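Local coordinates for aspartate aminotransferase, cytoplasmic (Schizosaccharomyces pombe 972h-, PDB 6JPK), which catalyses the reversible, pyridoxal-phosphate-dependent transfer of an amino group from L-aspartate to 2-oxoglutarate, giving oxaloacetate and L-glutamate, at residues D27-K32 and R373-F378; R331-D336 and N393-A398; N112-S117 and I286-T291; Q104-T109 and G261-C266. The protein carries 1 engineered substitution. One frame throughout, in Å; residues are numbered along the deposited sequence. Where two conformers were deposited one is given.

Interaction 1: residues D27-K32 and R373-F378; sequences DEDPKK and RYHLYF
His375 sets CG opposite its carbonyl carbon (chi1 -49°) and Asp27 holds its carboxylate opposite its own amide nitrogen (chi1 -168°), which brings ring edge and carboxylate together. OD2 of Asp27 then accepts twice: from His375 ND1 at 2.8 Å with its syn lone pair and from Tyr377 OH at 2.6 Å with its anti lone pair. An aspartate suits the place because these two lone pairs let one oxygen take both donors at once, fixing the imidazole and the hydroxyl together. Asp29 approaches the imidazole from above, CB lying 3.5 Å from the ring centroid in a CH-pi contact, with its carboxylate stacked over the ring at 24° to it. Both aspartates also shape their own loop as Asx turns, Asp27 OD1 accepting from Asp29 N at 2.8 Å and Asp29 OD1 from Lys31 N. The loop leads into strand 33-34, which pairs in parallel with strand 376-377. Lys32 CB packs on His375 CB, while its long chain carries NZ away to the carbonyls of Asp27 and Tyr24.

Interaction 2: residues R331-D336 and N393-A398; sequences RKRLRD and NVEHVA
Leu334 projects from helix 310-340 into a shallow hollow on helix 394-407, its CD1 resting 4.0 Å from Ala398 CB and 4.1 Å from Val397 CG1. The small alanine leaves room for the leucine branch, and the two backbones come near each other here. In the other direction Val394 CG2, anti to the backbone N, fits against the surface of the opposing helix, 4.0 Å from both Leu334 N and Arg333 CB. The short segments run the same way at 41°, their axes 9.3 Å apart, in a helix-helix packing of the small domain of this aminotransferase fold. Leu389, from a loop, touches both Leu334 and Val397. Toward the more exposed side, Arg333 lays its guanidinium over Val394, CG1 lying 3.4 Å from the plane. NH2 then meets Glu395 OE1 at 3.0 Å in a salt bridge, with guanidinium and carboxylate nearly coplanar. With an alanine here instead of Arg333, Glu395 OE1 is likely to lose its charged partner, and Val394 CG1 the flat group laid over it. The other ends are also engaged, Arg333 NH1 by Asn391 OD1 and Glu395 OE2 by Ser337 OG.

Interaction 3: residues N112-S117 and I286-T291; sequences NFLAAS and IVQRNT
Leu114 and Val287 lie alongside one another, pointing opposite ways, and make the close part of this contact, with Leu114 CD2 at 3.7 Å from Val287 CG1. Next to them, Leu114 CD1 lies 3.8 Å from Gln288 OE1, so the leucine fork takes the valine on one branch and the amide on the other. Both Leu114 and Gln288 are buried, and the glutamine's polar end is provided for: NE2 gives a hydrogen bond to the carbonyl of Ile73. An apolar leucine suits a place where Met103 of strand 100-106 packs as well. The contact joins two helices of the large domain, 107-127 and the C-terminal end of 274-289, and no hydrogen bond crosses between the segments. Replacing Leu114 by an alanine would probably open a gap beside Val287 CG1 and take away the apolar cover over Gln288 OE1. The more exposed side is sparser, with a single carbon-carbon touch from each of two residues. Ser117 CB stands 4.1 Å from Val287 CG1, its OG having turned back to Phe113 O at 2.8 Å. Phe113, with CG anti to the backbone N (chi1 178°), carries its ring toward Thr291, and CE1 reaches Thr291 CG2 at 3.7 Å. Solvent does not have this side to itself, for Asn290 of the second subunit packs on Phe113, and Phe113 of that subunit packs on Thr291.

Interaction 4: residues Q104-T109 and G261-C266; sequences QSVSGT and GERTGC. With PO4 (phosphate ion), chain C.
Oxygen O1 of the bound phosphate is gripped from both segments, by Thr109 N at 2.9 Å and Arg263 NH1 at 2.8 Å, with a less certain bond from Thr109 OG1. Arg263 NH2 takes O3 at 2.9 Å in a nearly straight bond (171°), and Gly108 N holds O2 at 2.7 Å. A side chain on Gly108 would crowd that oxygen, consistent with a glycine at this place. The anion lies at the start of helix 107-127, whose N-H groups at Gly108 and Thr109 point at it and whose dipole would probably suit its charge. The ion probably comes from the crystallisation liquor; it sits where the cofactor phosphate is expected in this family, while the lysine that carries the cofactor is unmodified here. Two turns in the Arg263 chain (chi2 -53°, chi3 -65°) present the guanidinium edge to the ion while Ser107 CB lies over one face. Val106 CG1 packs on Arg263 CB at 3.5 Å. In the adjoining strands, Ser105 N bonds Gly265 O at 2.9 Å in an antiparallel hydrogen-bonded pair; a beta carbon on Gly265 would collide with Ser107 C. Strand 264-270 runs between strand 100-106, at the sheet's edge in this chain, and strand 247-252, with helix 107-127 leading off beyond the phosphate and the second subunit supplying Tyr70 to the ion and Ile292 O to Arg263 NH1.

In the fold
Interactions 1 and 2 are neighbours, tied by a probable hydrogen bond from His396 NE2 to Tyr374 O, while interactions 3 and 4 form a second pair, joined by a probable one from Gln288 NE2 to Gln104 O. Nearest atoms of the two pairs are about 20 Å or more apart. Interaction 4 is buried and the most central, and its chemistry is an anion-binding one of N-H groups and arginine. Interaction 3, partly buried, shares helix 107-127 with it and is apolar packing; both touch the second subunit. Interaction 1 is a surface contact built on carboxylates and a histidine, whereas interaction 2 is buried helix packing with a salt bridge at its more exposed edge.

Interaction 1: residues D27-K32 and R373-F378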
loop_
_atom_site.group_PDB
_atom_site.type_symbol
_atom_site.label_atom_id
_atom_site.label_comp_id
_atom_site.label_asym_id
_atom_site.label_seq_id
_atom_site.Cartn_x
_atom_site.Cartn_y
_atom_site.Cartn_z
ATOM N N ASP A 27 -6.584 -20.028 25.707
ATOM C CA ASP A 27 -7.683 -20.640 26.445
ATOM C C ASP A 27 -7.907 -22.078 25.969
ATOM O O ASP A 27 -8.056 -22.330 24.769
ATOM C CB ASP A 27 -8.953 -19.805 26.255
ATOM C CG ASP A 27 -10.061 -20.191 27.210
ATOM O OD1 ASP A 27 -10.233 -21.403 27.468
ATOM O OD2 ASP A 27 -10.753 -19.283 27.719
ATOM N N GLU A 28 -7.960 -23.015 26.915
ATOM C CA GLU A 28 -8.063 -24.441 26.618
ATOM C C GLU A 28 -9.497 -24.959 26.635
ATOM O O GLU A 28 -9.710 -26.157 26.401
ATOM C CB GLU A 28 -7.211 -25.243 27.613
ATOM C CG GLU A 28 -5.741 -24.830 27.570
ATOM C CD GLU A 28 -4.855 -25.578 28.564
ATOM O OE1 GLU A 28 -3.689 -25.154 28.732
ATOM O OE2 GLU A 28 -5.309 -26.578 29.175
ATOM N N ASP A 29 -10.481 -24.099 26.885
ATOM C CA ASP A 29 -11.848 -24.585 26.999
ATOM C C ASP A 29 -12.454 -24.779 25.611
ATOM O O ASP A 29 -12.382 -23.870 24.775
ATOM C CB ASP A 29 -12.703 -23.632 27.818
ATOM C CG ASP A 29 -14.025 -24.264 28.259
ATOM O OD1 ASP A 29 -14.893 -24.543 27.401
ATOM O OD2 ASP A 29 -14.190 -24.491 29.477
ATOM N N PRO A 30 -13.066 -25.933 25.339
ATOM C CA PRO A 30 -13.640 -26.171 24.000
ATOM C C PRO A 30 -14.773 -25.220 23.615
ATOM O O PRO A 30 -15.032 -25.048 22.415
ATOM C CB PRO A 30 -14.129 -27.628 24.081
ATOM C CG PRO A 30 -14.201 -27.951 25.531
ATOM C CD PRO A 30 -13.151 -27.122 26.209
ATOM N N LYS A 31 -15.435 -24.576 24.577
ATOM C CA LYS A 31 -16.560 -23.690 24.295
ATOM C C LYS A 31 -16.142 -22.247 24.027
ATOM O O LYS A 31 -17.014 -21.373 23.911
ATOM C CB LYS A 31 -17.564 -23.738 25.449
ATOM C CG LYS A 31 -18.033 -25.165 25.773
ATOM C CD LYS A 31 -19.449 -25.199 26.355
ATOM C CE LYS A 31 -20.043 -26.637 26.398
ATOM N NZ LYS A 31 -20.349 -27.340 25.067
ATOM N N LYS A 32 -14.846 -21.972 23.898
ATOM C CA LYS A 32 -14.419 -20.588 23.737
ATOM C C LYS A 32 -14.907 -20.015 22.408
ATOM O O LYS A 32 -15.089 -20.735 21.424
ATOM C CB LYS A 32 -12.900 -20.475 23.840
ATOM C CG LYS A 32 -12.112 -21.215 22.758
ATOM C CD LYS A 32 -10.611 -21.003 22.994
ATOM C CE LYS A 32 -9.754 -21.422 21.801
ATOM N NZ LYS A 32 -8.311 -21.317 22.168
ATOM N N ARG A 373 -15.872 -16.896 32.862
ATOM C CA ARG A 373 -16.831 -17.963 33.131
ATOM C C ARG A 373 -17.418 -18.599 31.876
ATOM O O ARG A 373 -17.922 -19.722 31.953
ATOM C CB ARG A 373 -17.973 -17.439 34.009
ATOM C CG ARG A 373 -17.501 -16.829 35.337
ATOM C CD ARG A 373 -17.226 -17.903 36.373
ATOM N NE ARG A 373 -18.422 -18.706 36.635
ATOM C CZ ARG A 373 -19.351 -18.422 37.552
ATOM N NH1 ARG A 373 -19.236 -17.340 38.320
ATOM N NH2 ARG A 373 -20.403 -19.222 37.697
ATOM N N TYR A 374 -17.391 -17.911 30.730
ATOM C CA TYR A 374 -17.931 -18.478 29.498
ATOM C C TYR A 374 -16.940 -18.462 28.340
ATOM O O TYR A 374 -17.305 -18.871 27.227
ATOM C CB TYR A 374 -19.224 -17.743 29.105
ATOM C CG TYR A 374 -20.346 -17.996 30.095
ATOM C CD1 TYR A 374 -20.440 -17.259 31.275
ATOM C CD2 TYR A 374 -21.297 -18.993 29.862
ATOM C CE1 TYR A 374 -21.460 -17.498 32.197
ATOM C CE2 TYR A 374 -22.323 -19.246 30.782
ATOM C CZ TYR A 374 -22.395 -18.491 31.946
ATOM O OH TYR A 374 -23.407 -18.728 32.851
ATOM N N HIS A 375 -15.706 -17.999 28.569
ATOM C CA HIS A 375 -14.629 -18.060 27.582
ATOM C C HIS A 375 -15.000 -17.317 26.303
ATOM O O HIS A 375 -14.666 -17.751 25.195
ATOM C CB HIS A 375 -14.252 -19.516 27.301
ATOM C CG HIS A 375 -14.048 -20.301 28.555
ATOM N ND1 HIS A 375 -12.856 -20.294 29.245
ATOM C CD2 HIS A 375 -14.912 -21.028 29.302
ATOM C CE1 HIS A 375 -12.978 -21.032 30.337
ATOM N NE2 HIS A 375 -14.217 -21.487 30.396
ATOM N N LEU A 376 -15.711 -16.201 26.460
ATOM C CA LEU A 376 -16.012 -15.284 25.366
ATOM C C LEU A 376 -14.983 -14.171 25.368
ATOM O O LEU A 376 -14.768 -13.533 26.405
ATOM C CB LEU A 376 -17.403 -14.667 25.507
ATOM C CG LEU A 376 -18.559 -15.610 25.793
ATOM C CD1 LEU A 376 -19.831 -14.812 25.767
ATOM C CD2 LEU A 376 -18.594 -16.738 24.762
ATOM N N TYR A 377 -14.388 -13.912 24.203
ATOM C CA TYR A 377 -13.300 -12.951 24.063
ATOM C C TYR A 377 -13.764 -11.777 23.195
ATOM O O TYR A 377 -13.983 -11.932 21.989
ATOM C CB TYR A 377 -12.061 -13.651 23.496
ATOM C CG TYR A 377 -11.451 -14.555 24.555
ATOM C CD1 TYR A 377 -11.961 -15.840 24.803
ATOM C CD2 TYR A 377 -10.418 -14.095 25.354
ATOM C CE1 TYR A 377 -11.416 -16.636 25.797
ATOM C CE2 TYR A 377 -9.872 -14.871 26.330
ATOM C CZ TYR A 377 -10.370 -16.130 26.559
ATOM O OH TYR A 377 -9.797 -16.861 27.566
ATOM N N PHE A 378 -13.939 -10.613 23.821
ATOM C CA PHE A 378 -14.338 -9.396 23.118
ATOM C C PHE A 378 -13.901 -8.189 23.945
ATOM O O PHE A 378 -13.426 -8.320 25.078
ATOM C CB PHE A 378 -15.845 -9.382 22.792
ATOM C CG PHE A 378 -16.774 -9.530 23.990
ATOM C CD1 PHE A 378 -16.946 -10.752 24.623
ATOM C CD2 PHE A 378 -17.527 -8.444 24.438
ATOM C CE1 PHE A 378 -17.824 -10.887 25.705
ATOM C CE2 PHE A 378 -18.416 -8.577 25.503
ATOM C CZ PHE A 378 -18.564 -9.796 26.143
#

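Interaction 2: residues R331-D336 and N393-A398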
loop_
_atom_site.group_PDB
_atom_site.type_symbol
_atom_site.label_atom_id
_atom_site.label_comp_id
_atom_site.label_asym_id
_atom_site.label_seq_id
_atom_site.Cartn_x
_atom_site.Cartn_y
_atom_site.Cartn_z
ATOM N N ARG A 331 -28.264 -11.352 15.063
ATOM C CA ARG A 331 -28.741 -10.283 15.942
ATOM C C ARG A 331 -30.115 -10.618 16.507
ATOM O O ARG A 331 -30.376 -10.419 17.701
ATOM C CB ARG A 331 -28.789 -8.956 15.184
ATOM C CG ARG A 331 -27.437 -8.338 14.858
ATOM C CD ARG A 331 -27.612 -7.043 14.035
ATOM N NE ARG A 331 -26.335 -6.363 13.809
ATOM C CZ ARG A 331 -25.703 -5.630 14.727
ATOM N NH1 ARG A 331 -26.215 -5.488 15.943
ATOM N NH2 ARG A 331 -24.547 -5.048 14.436
ATOM N N LYS A 332 -31.001 -11.141 15.657
ATOM C CA LYS A 332 -32.330 -11.543 16.099
ATOM C C LYS A 332 -32.264 -12.695 17.093
ATOM O O LYS A 332 -32.986 -12.690 18.097
ATOM C CB LYS A 332 -33.180 -11.928 14.886
ATOM C CG LYS A 332 -34.522 -12.552 15.242
ATOM C CD LYS A 332 -35.254 -13.079 13.997
ATOM C CE LYS A 332 -36.594 -13.722 14.373
ATOM N NZ LYS A 332 -37.230 -14.453 13.232
ATOM N N ARG A 333 -31.415 -13.697 16.833
ATOM C CA ARG A 333 -31.297 -14.827 17.756
ATOM C C ARG A 333 -30.806 -14.359 19.119
ATOM O O ARG A 333 -31.371 -14.721 20.157
ATOM C CB ARG A 333 -30.349 -15.897 17.200
ATOM C CG ARG A 333 -30.874 -16.733 16.029
ATOM C CD ARG A 333 -31.920 -17.778 16.449
ATOM N NE ARG A 333 -31.422 -18.686 17.477
ATOM C CZ ARG A 333 -30.603 -19.706 17.235
ATOM N NH1 ARG A 333 -30.191 -19.943 15.995
ATOM N NH2 ARG A 333 -30.197 -20.492 18.232
ATOM N N LEU A 334 -29.750 -13.547 19.132
ATOM C CA LEU A 334 -29.208 -13.052 20.396
ATOM C C LEU A 334 -30.254 -12.252 21.171
ATOM O O LEU A 334 -30.495 -12.510 22.355
ATOM C CB LEU A 334 -27.958 -12.206 20.130
ATOM C CG LEU A 334 -27.243 -11.683 21.370
ATOM C CD1 LEU A 334 -26.883 -12.833 22.312
ATOM C CD2 LEU A 334 -26.004 -10.880 20.969
ATOM N N ARG A 335 -30.904 -11.291 20.504
ATOM C CA ARG A 335 -31.930 -10.490 21.167
ATOM C C ARG A 335 -33.092 -11.352 21.647
ATOM O O ARG A 335 -33.567 -11.190 22.780
ATOM C CB ARG A 335 -32.445 -9.397 20.229
ATOM C CG ARG A 335 -33.562 -8.540 20.851
ATOM C CD ARG A 335 -34.706 -8.293 19.881
ATOM N NE ARG A 335 -35.838 -7.591 20.486
ATOM C CZ ARG A 335 -36.994 -8.168 20.816
ATOM N NH1 ARG A 335 -37.182 -9.464 20.604
ATOM N NH2 ARG A 335 -37.970 -7.448 21.357
ATOM N N ASP A 336 -33.563 -12.280 20.802
ATOM C CA ASP A 336 -34.702 -13.109 21.186
ATOM C C ASP A 336 -34.386 -13.962 22.404
ATOM O O ASP A 336 -35.266 -14.209 23.231
ATOM C CB ASP A 336 -35.144 -13.996 20.022
ATOM C CG ASP A 336 -35.890 -13.214 18.948
ATOM O OD1 ASP A 336 -36.131 -12.001 19.145
ATOM O OD2 ASP A 336 -36.234 -13.812 17.908
ATOM N N ASN A 393 -22.973 -21.459 18.650
ATOM C CA ASN A 393 -22.560 -20.759 19.863
ATOM C C ASN A 393 -23.480 -19.631 20.334
ATOM O O ASN A 393 -23.232 -19.078 21.414
ATOM C CB ASN A 393 -21.128 -20.205 19.701
ATOM C CG ASN A 393 -20.994 -19.175 18.575
ATOM O OD1 ASN A 393 -21.947 -18.464 18.220
ATOM N ND2 ASN A 393 -19.787 -19.084 18.017
ATOM N N VAL A 394 -24.532 -19.283 19.590
ATOM C CA VAL A 394 -25.288 -18.081 19.935
ATOM C C VAL A 394 -26.064 -18.263 21.240
ATOM O O VAL A 394 -26.237 -17.305 22.005
ATOM C CB VAL A 394 -26.208 -17.651 18.769
ATOM C CG1 VAL A 394 -27.258 -18.711 18.456
ATOM C CG2 VAL A 394 -26.874 -16.306 19.079
ATOM N N GLU A 395 -26.512 -19.482 21.540
ATOM C CA GLU A 395 -27.193 -19.708 22.811
ATOM C C GLU A 395 -26.215 -19.667 23.984
ATOM O O GLU A 395 -26.541 -19.151 25.058
ATOM C CB GLU A 395 -27.936 -21.043 22.770
ATOM C CG GLU A 395 -29.353 -20.952 23.292
ATOM C CD GLU A 395 -30.214 -19.984 22.486
ATOM O OE1 GLU A 395 -30.117 -19.976 21.235
ATOM O OE2 GLU A 395 -30.989 -19.230 23.114
ATOM N N HIS A 396 -25.019 -20.223 23.803
ATOM C CA HIS A 396 -23.968 -20.066 24.800
ATOM C C HIS A 396 -23.680 -18.586 25.072
ATOM O O HIS A 396 -23.540 -18.180 26.231
ATOM C CB HIS A 396 -22.717 -20.808 24.324
ATOM C CG HIS A 396 -21.525 -20.663 25.228
ATOM N ND1 HIS A 396 -21.451 -21.256 26.468
ATOM C CD2 HIS A 396 -20.345 -20.016 25.051
ATOM C CE1 HIS A 396 -20.284 -20.974 27.024
ATOM N NE2 HIS A 396 -19.594 -20.219 26.182
ATOM N N VAL A 397 -23.635 -17.759 24.022
ATOM C CA VAL A 397 -23.366 -16.329 24.194
ATOM C C VAL A 397 -24.506 -15.636 24.942
ATOM O O VAL A 397 -24.275 -14.840 25.865
ATOM C CB VAL A 397 -23.105 -15.665 22.830
ATOM C CG1 VAL A 397 -23.024 -14.121 22.975
ATOM C CG2 VAL A 397 -21.832 -16.231 22.210
ATOM N N ALA A 398 -25.752 -15.906 24.545
ATOM C CA ALA A 398 -26.897 -15.335 25.254
ATOM C C ALA A 398 -26.899 -15.729 26.731
ATOM O O ALA A 398 -27.184 -14.900 27.604
ATOM C CB ALA A 398 -28.201 -15.784 24.598
#

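Interaction 3: residues N112-S117 and I286-T291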
loop_
_atom_site.group_PDB
_atom_site.type_symbol
_atom_site.label_atom_id
_atom_site.label_comp_id
_atom_site.label_asym_id
_atom_site.label_seq_id
_atom_site.Cartn_x
_atom_site.Cartn_y
_atom_site.Cartn_z
ATOM N N ASN A 112 -8.130 6.672 3.465
ATOM C CA ASN A 112 -8.134 7.659 4.541
ATOM C C ASN A 112 -6.782 8.365 4.637
ATOM O O ASN A 112 -6.719 9.577 4.884
ATOM C CB ASN A 112 -8.494 6.986 5.877
ATOM C CG ASN A 112 -10.009 6.814 6.066
ATOM O OD1 ASN A 112 -10.699 7.750 6.459
ATOM N ND2 ASN A 112 -10.522 5.616 5.781
ATOM N N PHE A 113 -5.687 7.622 4.444
ATOM C CA PHE A 113 -4.370 8.247 4.502
ATOM C C PHE A 113 -4.211 9.266 3.385
ATOM O O PHE A 113 -3.704 10.376 3.606
ATOM C CB PHE A 113 -3.271 7.183 4.431
ATOM C CG PHE A 113 -1.881 7.759 4.433
ATOM C CD1 PHE A 113 -1.206 7.980 3.241
ATOM C CD2 PHE A 113 -1.265 8.110 5.622
ATOM C CE1 PHE A 113 0.070 8.532 3.233
ATOM C CE2 PHE A 113 0.009 8.653 5.629
ATOM C CZ PHE A 113 0.682 8.866 4.435
ATOM N N LEU A 114 -4.676 8.919 2.182
ATOM C CA LEU A 114 -4.616 9.854 1.060
ATOM C C LEU A 114 -5.409 11.119 1.352
ATOM O O LEU A 114 -4.915 12.236 1.157
ATOM C CB LEU A 114 -5.163 9.199 -0.208
ATOM C CG LEU A 114 -4.215 8.646 -1.264
ATOM C CD1 LEU A 114 -5.044 8.129 -2.441
ATOM C CD2 LEU A 114 -3.236 9.727 -1.717
ATOM N N ALA A 115 -6.666 10.961 1.767
ATOM C CA ALA A 115 -7.504 12.127 2.002
ATOM C C ALA A 115 -6.911 13.005 3.089
ATOM O O ALA A 115 -6.861 14.233 2.949
ATOM C CB ALA A 115 -8.922 11.689 2.369
ATOM N N ALA A 116 -6.429 12.388 4.172
ATOM C CA ALA A 116 -5.903 13.158 5.292
ATOM C C ALA A 116 -4.610 13.871 4.917
ATOM O O ALA A 116 -4.420 15.033 5.286
ATOM C CB ALA A 116 -5.681 12.252 6.501
ATOM N N SER A 117 -3.709 13.191 4.193
ATOM C CA SER A 117 -2.492 13.852 3.719
ATOM C C SER A 117 -2.832 15.054 2.851
ATOM O O SER A 117 -2.307 16.155 3.058
ATOM C CB SER A 117 -1.610 12.885 2.928
ATOM O OG SER A 117 -1.251 11.763 3.702
ATOM N N ILE A 286 0.829 13.003 -6.523
ATOM C CA ILE A 286 2.125 13.269 -5.896
ATOM C C ILE A 286 2.247 12.509 -4.580
ATOM O O ILE A 286 3.267 11.863 -4.311
ATOM C CB ILE A 286 2.325 14.781 -5.697
ATOM C CG1 ILE A 286 2.466 15.469 -7.056
ATOM C CG2 ILE A 286 3.544 15.046 -4.801
ATOM C CD1 ILE A 286 2.597 16.966 -6.950
ATOM N N VAL A 287 1.205 12.561 -3.745
ATOM C CA VAL A 287 1.226 11.788 -2.502
ATOM C C VAL A 287 1.391 10.299 -2.797
ATOM O O VAL A 287 2.257 9.628 -2.226
ATOM C CB VAL A 287 -0.043 12.067 -1.675
ATOM C CG1 VAL A 287 -0.088 11.140 -0.452
ATOM C CG2 VAL A 287 -0.073 13.529 -1.243
ATOM N N GLN A 288 0.548 9.762 -3.687
ATOM C CA GLN A 288 0.611 8.350 -4.070
ATOM C C GLN A 288 2.005 7.959 -4.562
ATOM O O GLN A 288 2.546 6.910 -4.182
ATOM C CB GLN A 288 -0.430 8.081 -5.166
ATOM C CG GLN A 288 -0.594 6.609 -5.589
ATOM C CD GLN A 288 -1.818 5.980 -4.941
ATOM O OE1 GLN A 288 -2.032 6.132 -3.739
ATOM N NE2 GLN A 288 -2.639 5.288 -5.737
ATOM N N ARG A 289 2.597 8.791 -5.424
ATOM C CA ARG A 289 3.888 8.454 -6.014
ATOM C C ARG A 289 4.953 8.252 -4.945
ATOM O O ARG A 289 5.833 7.396 -5.095
ATOM C CB ARG A 289 4.333 9.549 -6.995
ATOM C CG ARG A 289 5.370 9.078 -8.027
ATOM C CD ARG A 289 5.680 10.115 -9.129
ATOM N NE ARG A 289 4.491 10.566 -9.859
ATOM C CZ ARG A 289 4.076 11.833 -9.911
ATOM N NH1 ARG A 289 4.765 12.784 -9.289
ATOM N NH2 ARG A 289 2.980 12.156 -10.593
ATOM N N ASN A 290 4.894 9.037 -3.866
ATOM C CA ASN A 290 5.934 9.079 -2.852
ATOM C C ASN A 290 5.627 8.216 -1.638
ATOM O O ASN A 290 6.366 8.274 -0.652
ATOM C CB ASN A 290 6.177 10.528 -2.424
ATOM C CG ASN A 290 6.870 11.326 -3.509
ATOM O OD1 ASN A 290 8.066 11.160 -3.733
ATOM N ND2 ASN A 290 6.111 12.152 -4.226
ATOM N N THR A 291 4.552 7.430 -1.676
ATOM C CA THR A 291 4.243 6.460 -0.632
ATOM C C THR A 291 4.269 5.033 -1.153
ATOM O O THR A 291 4.915 4.170 -0.551
ATOM C CB THR A 291 2.855 6.734 -0.007
ATOM O OG1 THR A 291 1.879 6.876 -1.052
ATOM C CG2 THR A 291 2.866 8.001 0.870
#

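Interaction 4: residues Q104-T109 and G261-C266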
loop_
_atom_site.group_PDB
_atom_site.type_symbol
_atom_site.label_atom_id
_atom_site.label_comp_id
_atom_site.label_asym_id
_atom_site.label_seq_id
_atom_site.Cartn_x
_atom_site.Cartn_y
_atom_site.Cartn_z
ATOM N N GLN A 104 -7.373 4.820 -6.710
ATOM C CA GLN A 104 -7.306 3.488 -6.121
ATOM C C GLN A 104 -6.279 3.511 -4.998
ATOM O O GLN A 104 -5.191 4.076 -5.146
ATOM C CB GLN A 104 -6.940 2.451 -7.178
ATOM C CG GLN A 104 -6.802 1.031 -6.644
ATOM C CD GLN A 104 -6.356 0.064 -7.719
ATOM O OE1 GLN A 104 -6.572 0.296 -8.924
ATOM N NE2 GLN A 104 -5.735 -1.035 -7.294
ATOM N N SER A 105 -6.642 2.929 -3.864
ATOM C CA SER A 105 -5.860 3.023 -2.641
ATOM C C SER A 105 -5.634 1.633 -2.062
ATOM O O SER A 105 -6.262 0.647 -2.471
ATOM C CB SER A 105 -6.567 3.912 -1.608
ATOM O OG SER A 105 -7.869 3.415 -1.334
ATOM N N VAL A 106 -4.737 1.567 -1.083
ATOM C CA VAL A 106 -4.501 0.332 -0.349
ATOM C C VAL A 106 -5.657 0.194 0.634
ATOM O O VAL A 106 -5.515 0.481 1.830
ATOM C CB VAL A 106 -3.139 0.349 0.369
ATOM C CG1 VAL A 106 -2.863 -0.994 1.044
ATOM C CG2 VAL A 106 -2.022 0.686 -0.616
ATOM N N SER A 107 -6.816 -0.207 0.106
ATOM C CA SER A 107 -8.066 -0.393 0.838
ATOM C C SER A 107 -8.537 0.888 1.518
ATOM O O SER A 107 -8.094 1.991 1.165
ATOM C CB SER A 107 -7.929 -1.523 1.862
ATOM O OG SER A 107 -9.158 -2.234 2.009
ATOM N N GLY A 108 -9.454 0.750 2.478
ATOM C CA GLY A 108 -10.030 1.926 3.117
ATOM C C GLY A 108 -9.019 2.720 3.928
ATOM O O GLY A 108 -9.070 3.954 3.963
ATOM N N THR A 109 -8.093 2.035 4.598
ATOM C CA THR A 109 -7.116 2.759 5.412
ATOM C C THR A 109 -6.232 3.643 4.542
ATOM O O THR A 109 -5.991 4.811 4.868
ATOM C CB THR A 109 -6.268 1.784 6.223
ATOM O OG1 THR A 109 -7.133 1.007 7.054
ATOM C CG2 THR A 109 -5.279 2.552 7.113
ATOM N N GLY A 261 -7.416 -8.793 2.654
ATOM C CA GLY A 261 -5.968 -8.790 2.502
ATOM C C GLY A 261 -5.432 -8.438 1.126
ATOM O O GLY A 261 -4.220 -8.222 0.993
ATOM N N GLU A 262 -6.282 -8.385 0.101
ATOM C CA GLU A 262 -5.831 -7.879 -1.188
ATOM C C GLU A 262 -5.783 -6.354 -1.241
ATOM O O GLU A 262 -5.205 -5.813 -2.186
ATOM C CB GLU A 262 -6.720 -8.419 -2.320
ATOM C CG GLU A 262 -7.059 -9.926 -2.196
ATOM C CD GLU A 262 -5.825 -10.859 -2.152
ATOM O OE1 GLU A 262 -4.677 -10.397 -2.392
ATOM O OE2 GLU A 262 -6.013 -12.075 -1.873
ATOM N N ARG A 263 -6.370 -5.664 -0.258
ATOM C CA ARG A 263 -6.244 -4.214 -0.086
ATOM C C ARG A 263 -6.835 -3.439 -1.272
ATOM O O ARG A 263 -6.141 -2.700 -1.979
ATOM C CB ARG A 263 -4.781 -3.813 0.148
ATOM C CG ARG A 263 -4.008 -4.692 1.128
ATOM C CD ARG A 263 -4.715 -4.830 2.467
ATOM N NE ARG A 263 -4.811 -3.570 3.213
ATOM C CZ ARG A 263 -5.900 -3.197 3.884
ATOM N NH1 ARG A 263 -5.915 -2.058 4.549
ATOM N NH2 ARG A 263 -6.995 -3.958 3.859
ATOM N N THR A 264 -8.146 -3.585 -1.463
ATOM C CA THR A 264 -8.850 -2.946 -2.575
ATOM C C THR A 264 -9.758 -1.837 -2.039
ATOM O O THR A 264 -10.743 -2.107 -1.336
ATOM C CB THR A 264 -9.641 -3.981 -3.371
ATOM O OG1 THR A 264 -8.761 -5.041 -3.773
ATOM C CG2 THR A 264 -10.259 -3.356 -4.610
ATOM N N GLY A 265 -9.429 -0.593 -2.382
ATOM C CA GLY A 265 -10.184 0.561 -1.939
ATOM C C GLY A 265 -10.004 1.703 -2.911
ATOM O O GLY A 265 -9.265 1.604 -3.895
ATOM N N CYS A 266 -10.694 2.804 -2.627
ATOM C CA CYS A 266 -10.621 3.970 -3.493
ATOM C C CYS A 266 -10.913 5.224 -2.682
ATOM O O CYS A 266 -11.825 5.223 -1.851
ATOM C CB CYS A 266 -11.615 3.841 -4.654
ATOM S SG CYS A 266 -11.193 4.877 -6.064
HETATM P P PO4 C . -9.514 -1.538 5.290
HETATM O O1 PO4 C . -8.233 -0.733 5.373
HETATM O O2 PO4 C . -10.203 -1.348 3.957
HETATM O O3 PO4 C . -9.156 -2.995 5.498
HETATM O O4 PO4 C . -10.500 -1.135 6.360
HETATM O O HOH W 1 -9.317 -4.850 0.770
#